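Putative phosphoenolpyruvate-dependent sugar phosphotransferase system (PTS) permease (PDB 3MTQ) probably serves as a fructose- or mannose-type IIA component of the bacterial phosphotransferase system, passing phosphoryl groups in support of sugar uptake. Local coordinates at residues C54-E59 and A88-N93; A69-F74 and N93-F98. All blocks are in the same frame, centred on the assembly; numbering follows the deposited sequence.

Overall arrangement
From the N terminus the chain lays down strand 22-29 and helix 32-44, then strand 50-55, where contact 1 begins. Helix 63-72 follows and supplies the first half of contact 2 before the chain enters strand 79-84. The next helix, 90-96, serves both: its first turn closes the loop of contact 1 on the end of strand 50-55, and its later part and the residues just after it close that of contact 2 on helix 63-72. The two loops therefore cross, with Asn93 common to both second segments. Helix 90-96 is thus packed against the end of an outer strand and against a neighbouring helix, a small example of how successive strand-helix units of a parallel sheet meet.

Contact 1: C54-E59 and A88-N93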
loop_
_atom_site.group_PDB
_atom_site.type_symbol
_atom_site.label_atom_id
_atom_site.label_comp_id
_atom_site.label_asym_id
_atom_site.label_seq_id
_atom_site.Cartn_x
_atom_site.Cartn_y
_atom_site.Cartn_z
ATOM N N CYS A 54 9.831 -10.493 -1.724
ATOM C CA CYS A 54 9.569 -9.787 -2.971
ATOM C C CYS A 54 9.658 -10.745 -4.163
ATOM O O CYS A 54 10.750 -11.132 -4.593
ATOM C CB CYS A 54 10.527 -8.620 -3.162
ATOM S SG CYS A 54 10.492 -7.281 -2.005
ATOM N N ALA A 55 8.504 -11.078 -4.712
ATOM C CA ALA A 55 8.335 -12.071 -5.763
ATOM C C ALA A 55 8.643 -11.566 -7.162
ATOM O O ALA A 55 8.414 -10.409 -7.490
ATOM C CB ALA A 55 6.892 -12.615 -5.737
ATOM N N TYR A 56 9.172 -12.455 -7.994
ATOM C CA TYR A 56 9.428 -12.145 -9.408
ATOM C C TYR A 56 10.480 -11.061 -9.625
ATOM O O TYR A 56 10.441 -10.345 -10.628
ATOM C CB TYR A 56 8.126 -11.762 -10.121
ATOM C CG TYR A 56 7.034 -12.752 -9.844
ATOM C CD1 TYR A 56 7.191 -14.077 -10.162
ATOM C CD2 TYR A 56 5.839 -12.364 -9.257
ATOM C CE1 TYR A 56 6.219 -14.979 -9.911
ATOM C CE2 TYR A 56 4.854 -13.282 -8.997
ATOM C CZ TYR A 56 5.033 -14.566 -9.329
ATOM O OH TYR A 56 4.074 -15.492 -9.070
ATOM N N VAL A 57 11.404 -10.914 -8.678
ATOM C CA VAL A 57 12.539 -10.030 -8.909
ATOM C C VAL A 57 13.668 -10.836 -9.582
ATOM O O VAL A 57 14.531 -10.250 -10.235
ATOM C CB VAL A 57 13.028 -9.306 -7.623
ATOM C CG1 VAL A 57 11.884 -8.603 -6.930
ATOM C CG2 VAL A 57 13.687 -10.262 -6.679
ATOM N N GLU A 58 13.627 -12.169 -9.456
ATOM C CA GLU A 58 14.678 -13.066 -9.975
ATOM C C GLU A 58 14.075 -14.211 -10.804
ATOM O O GLU A 58 13.306 -15.030 -10.284
ATOM C CB GLU A 58 15.510 -13.636 -8.811
ATOM C CG GLU A 58 16.394 -12.592 -8.110
ATOM C CD GLU A 58 17.039 -13.107 -6.818
ATOM O OE1 GLU A 58 17.633 -14.215 -6.823
ATOM O OE2 GLU A 58 16.959 -12.385 -5.793
ATOM N N GLU A 59 14.430 -14.272 -12.090
ATOM C CA GLU A 59 13.942 -15.332 -12.981
ATOM C C GLU A 59 14.212 -16.736 -12.401
ATOM O O GLU A 59 13.396 -17.644 -12.564
ATOM C CB GLU A 59 14.581 -15.195 -14.377
ATOM N N ALA A 88 -6.161 -12.629 -4.112
ATOM C CA ALA A 88 -6.408 -13.333 -5.407
ATOM C C ALA A 88 -5.206 -13.258 -6.356
ATOM O O ALA A 88 -5.165 -13.956 -7.389
ATOM C CB ALA A 88 -7.631 -12.815 -6.107
ATOM N N GLY A 89 -4.257 -12.395 -6.037
ATOM C CA GLY A 89 -2.970 -12.427 -6.706
ATOM C C GLY A 89 -2.187 -13.664 -6.326
ATOM O O GLY A 89 -2.464 -14.304 -5.306
ATOM N N SER A 90 -1.141 -13.958 -7.103
ATOM C CA SER A 90 -0.344 -15.161 -6.898
ATOM C C SER A 90 0.428 -15.199 -5.589
ATOM O O SER A 90 0.632 -16.278 -5.034
ATOM C CB SER A 90 0.623 -15.421 -8.052
ATOM O OG SER A 90 -0.060 -15.913 -9.195
ATOM N N VAL A 91 0.885 -14.055 -5.108
ATOM C CA VAL A 91 1.565 -14.027 -3.828
ATOM C C VAL A 91 0.614 -14.376 -2.692
ATOM O O VAL A 91 0.911 -15.263 -1.895
ATOM C CB VAL A 91 2.242 -12.698 -3.593
ATOM C CG1 VAL A 91 2.884 -12.677 -2.214
ATOM C CG2 VAL A 91 3.282 -12.413 -4.705
ATOM N N ASN A 92 -0.577 -13.761 -2.651
ATOM C CA ASN A 92 -1.498 -14.143 -1.593
ATOM C C ASN A 92 -1.810 -15.628 -1.692
ATOM O O ASN A 92 -1.843 -16.342 -0.689
ATOM C CB ASN A 92 -2.806 -13.363 -1.637
ATOM C CG ASN A 92 -3.613 -13.508 -0.348
ATOM O OD1 ASN A 92 -3.230 -12.981 0.691
ATOM N ND2 ASN A 92 -4.755 -14.218 -0.412
ATOM N N ASN A 93 -2.062 -16.084 -2.904
ATOM C CA ASN A 93 -2.429 -17.485 -3.160
ATOM C C ASN A 93 -1.435 -18.460 -2.522
ATOM O O ASN A 93 -1.796 -19.431 -1.899
ATOM C CB ASN A 93 -2.565 -17.791 -4.678
ATOM C CG ASN A 93 -3.737 -17.047 -5.370
ATOM O OD1 ASN A 93 -4.673 -16.577 -4.729
ATOM N ND2 ASN A 93 -3.671 -16.952 -6.698
#
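The hydroxyl of Tyr56 rests against Ser90 at the start of helix 90-96, where the shortest polar bond within the two segments runs from Asn93 N back to O of the N-cap Gly89, 3.0 Å. This bond closes the first turn, so Ser90 and Val91 are presented on a fixed backbone. A second link, from Asn93 ND2 to Ala88 O, is weak at 3.4 Å and bent to 133°.

Two touches join this turn to the end of strand 50-55 and the residue that follows it. Deeper in, the methyl of Ala55 faces the helix and meets one branch of Val91, Ala55 CB to Val91 CG2 at 3.8 Å. With chi1 of Val91 at 177°, CG2 stands beside the backbone N, and it is this branch that reaches the alanine. Toward the surface, the tyrosine ring stretches across from a residue in a left-handed backbone conformation, and Tyr56 OH lies 3.6 Å from Ser90 CB. Ser90 OG is at 4.2 Å from Tyr56 OH, too far for a bond between the hydroxyls.

Backbone hydrogen bonds to Ser28 and Gly30 anchor Ala55, while Val91 also packs on Ala27 and His29 of strand 22-29; both Ala55 and Tyr56 touch Leu63. The contact thus lies beside the C-terminal end of the parallel sheet, where relatives carry the phosphorylated histidine, and so probably near the corresponding site here. Its chemistry is non-polar in character: one methyl-methyl touch and one hydroxyl oxygen against a methylene. Polar bonds lie within the helix turn on one side and between neighbouring strands on the other, so the two segments meet by van der Waals contact alone, without a polar bond between them to impose a direction.

Contact 2: A69-F74 and N93-F98; sequences ALVARF and NEFVRF
Val71 directs both methyls at Phe98 and shares CG2 with Phe95, joining helix 63-72 to helix 90-96 and the 3-10 segment 97-98 in an alpha/beta fold with a parallel sheet in strand order 2-1-3-4. Helix 63-72 is the connection in the beta-alpha-beta crossover from strand 50-55 to strand 79-84, and helix 90-96 follows the latter strand.

Valine and Phe98 approach from opposite directions, and the meeting is over a ring face. CG2 of Val71 stands almost above the middle of the Phe98 ring, 4.1 Å from its centroid and only 11° off the normal, a clear CH-pi contact. CG1 of Val71 lies above and just beyond the CD1-CE1 bond, 3.7 Å from Phe98 CD1. Having CG1 anti to the backbone N (chi1 176°) lets the valine bring both branches to the ring. Phe95 is met differently: its ring comes at a slant to the valine, and Phe95 CE1 lies 3.9 Å from Val71 CG2, which thereby serves two rings at once.

The turn between the phenylalanines is closed by the bond from Phe98 N to Phe95 O, 2.9 Å. Phe95 CA sits in the plane of the Phe98 ring, at its edge. Beneath, Phe95 packs on Val82, Thr84 and Leu106 of the sheet; Val67, one turn before Val71, touches both aromatic residues, and Val71 itself rests on Leu80. The principle illustrated is one branched residue packing against two aromatic side chains a turn apart. The second face of Phe98 is covered too, by Arg97 CD, which stands 3.4 Å above the Phe98 ring plane and is displaced toward the rim.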
loop_
_atom_site.group_PDB
_atom_site.type_symbol
_atom_site.label_atom_id
_atom_site.label_comp_id
_atom_site.label_asym_id
_atom_site.label_seq_id
_atom_site.Cartn_x
_atom_site.Cartn_y
_atom_site.Cartn_z
ATOM N N ALA A 69 9.923 -21.998 2.388
ATOM C CA ALA A 69 11.200 -21.923 3.075
ATOM C C ALA A 69 11.217 -20.768 4.080
ATOM O O ALA A 69 11.709 -20.940 5.184
ATOM C CB ALA A 69 12.331 -21.758 2.050
ATOM N N LEU A 70 10.685 -19.600 3.689
ATOM C CA LEU A 70 10.595 -18.458 4.595
ATOM C C LEU A 70 9.732 -18.759 5.824
ATOM O O LEU A 70 10.161 -18.505 6.952
ATOM C CB LEU A 70 10.077 -17.211 3.889
ATOM C CG LEU A 70 9.844 -15.969 4.762
ATOM C CD1 LEU A 70 11.170 -15.494 5.414
ATOM C CD2 LEU A 70 9.219 -14.855 3.954
ATOM N N VAL A 71 8.535 -19.311 5.613
ATOM C CA VAL A 71 7.612 -19.585 6.725
ATOM C C VAL A 71 8.145 -20.661 7.675
ATOM O O VAL A 71 8.017 -20.548 8.898
ATOM C CB VAL A 71 6.223 -20.019 6.180
ATOM C CG1 VAL A 71 5.258 -20.408 7.308
ATOM C CG2 VAL A 71 5.665 -18.921 5.289
ATOM N N ALA A 72 8.731 -21.705 7.090
ATOM C CA ALA A 72 9.346 -22.817 7.830
ATOM C C ALA A 72 10.406 -22.353 8.834
ATOM O O ALA A 72 10.713 -23.072 9.776
ATOM C CB ALA A 72 9.962 -23.858 6.836
ATOM N N ARG A 73 10.948 -21.152 8.636
ATOM C CA ARG A 73 11.930 -20.578 9.547
ATOM C C ARG A 73 11.392 -20.193 10.941
ATOM O O ARG A 73 12.170 -20.105 11.881
ATOM C CB ARG A 73 12.521 -19.306 8.957
ATOM C CG ARG A 73 13.590 -19.435 7.852
ATOM C CD ARG A 73 14.111 -18.003 7.556
ATOM N NE ARG A 73 14.217 -17.228 8.812
ATOM C CZ ARG A 73 14.399 -15.905 8.908
ATOM N NH1 ARG A 73 14.558 -15.141 7.833
ATOM N NH2 ARG A 73 14.455 -15.347 10.111
ATOM N N PHE A 74 10.074 -19.933 11.047
ATOM C CA PHE A 74 9.449 -19.405 12.262
ATOM C C PHE A 74 8.869 -20.525 13.139
ATOM O O PHE A 74 8.125 -21.375 12.624
ATOM C CB PHE A 74 8.337 -18.421 11.871
ATOM C CG PHE A 74 8.848 -17.217 11.116
ATOM C CD1 PHE A 74 8.814 -17.178 9.731
ATOM C CD2 PHE A 74 9.417 -16.164 11.790
ATOM C CE1 PHE A 74 9.290 -16.086 9.045
ATOM C CE2 PHE A 74 9.941 -15.069 11.089
ATOM C CZ PHE A 74 9.868 -15.041 9.718
ATOM N N ASN A 93 -2.062 -16.084 -2.904
ATOM C CA ASN A 93 -2.429 -17.485 -3.160
ATOM C C ASN A 93 -1.435 -18.460 -2.522
ATOM O O ASN A 93 -1.796 -19.431 -1.899
ATOM C CB ASN A 93 -2.565 -17.791 -4.678
ATOM C CG ASN A 93 -3.737 -17.047 -5.370
ATOM O OD1 ASN A 93 -4.673 -16.577 -4.729
ATOM N ND2 ASN A 93 -3.671 -16.952 -6.698
ATOM N N GLU A 94 -0.140 -18.203 -2.689
ATOM C CA GLU A 94 0.829 -19.096 -2.145
ATOM C C GLU A 94 0.795 -19.204 -0.611
ATOM O O GLU A 94 1.252 -20.203 -0.065
ATOM C CB GLU A 94 2.231 -18.659 -2.627
ATOM C CG GLU A 94 2.443 -18.890 -4.061
ATOM C CD GLU A 94 2.463 -20.378 -4.398
ATOM O OE1 GLU A 94 3.043 -21.184 -3.621
ATOM O OE2 GLU A 94 1.875 -20.733 -5.424
ATOM N N PHE A 95 0.216 -18.215 0.084
ATOM C CA PHE A 95 0.198 -18.203 1.544
ATOM C C PHE A 95 -1.074 -18.807 2.137
ATOM O O PHE A 95 -1.071 -19.235 3.295
ATOM C CB PHE A 95 0.359 -16.776 2.079
ATOM C CG PHE A 95 1.769 -16.284 2.067
ATOM C CD1 PHE A 95 2.630 -16.637 3.080
ATOM C CD2 PHE A 95 2.234 -15.479 1.036
ATOM C CE1 PHE A 95 3.952 -16.192 3.063
ATOM C CE2 PHE A 95 3.535 -15.036 1.008
ATOM C CZ PHE A 95 4.398 -15.379 2.022
ATOM N N VAL A 96 -2.124 -18.902 1.326
ATOM C CA VAL A 96 -3.395 -19.473 1.771
ATOM C C VAL A 96 -3.244 -20.887 2.383
ATOM O O VAL A 96 -3.963 -21.260 3.312
ATOM C CB VAL A 96 -4.413 -19.394 0.606
ATOM C CG1 VAL A 96 -5.665 -20.242 0.829
ATOM C CG2 VAL A 96 -4.752 -17.930 0.363
ATOM N N ARG A 97 -2.237 -21.630 1.928
ATOM C CA ARG A 97 -2.036 -23.006 2.397
ATOM C C ARG A 97 -1.642 -23.058 3.865
ATOM O O ARG A 97 -1.849 -24.072 4.529
ATOM C CB ARG A 97 -0.967 -23.724 1.559
ATOM C CG ARG A 97 0.283 -22.953 1.370
ATOM C CD ARG A 97 1.525 -23.809 1.258
ATOM N NE ARG A 97 1.275 -25.135 0.699
ATOM C CZ ARG A 97 1.456 -25.498 -0.571
ATOM N NH1 ARG A 97 1.187 -26.759 -0.935
ATOM N NH2 ARG A 97 1.894 -24.634 -1.477
ATOM N N PHE A 98 -1.037 -21.980 4.365
ATOM C CA PHE A 98 -0.552 -21.921 5.751
ATOM C C PHE A 98 -1.593 -21.591 6.799
ATOM O O PHE A 98 -1.283 -21.561 7.998
ATOM C CB PHE A 98 0.618 -20.952 5.874
ATOM C CG PHE A 98 1.768 -21.336 5.035
ATOM C CD1 PHE A 98 2.675 -22.275 5.476
ATOM C CD2 PHE A 98 1.927 -20.795 3.764
ATOM C CE1 PHE A 98 3.759 -22.644 4.670
ATOM C CE2 PHE A 98 3.000 -21.164 2.956
ATOM C CZ PHE A 98 3.912 -22.102 3.426
#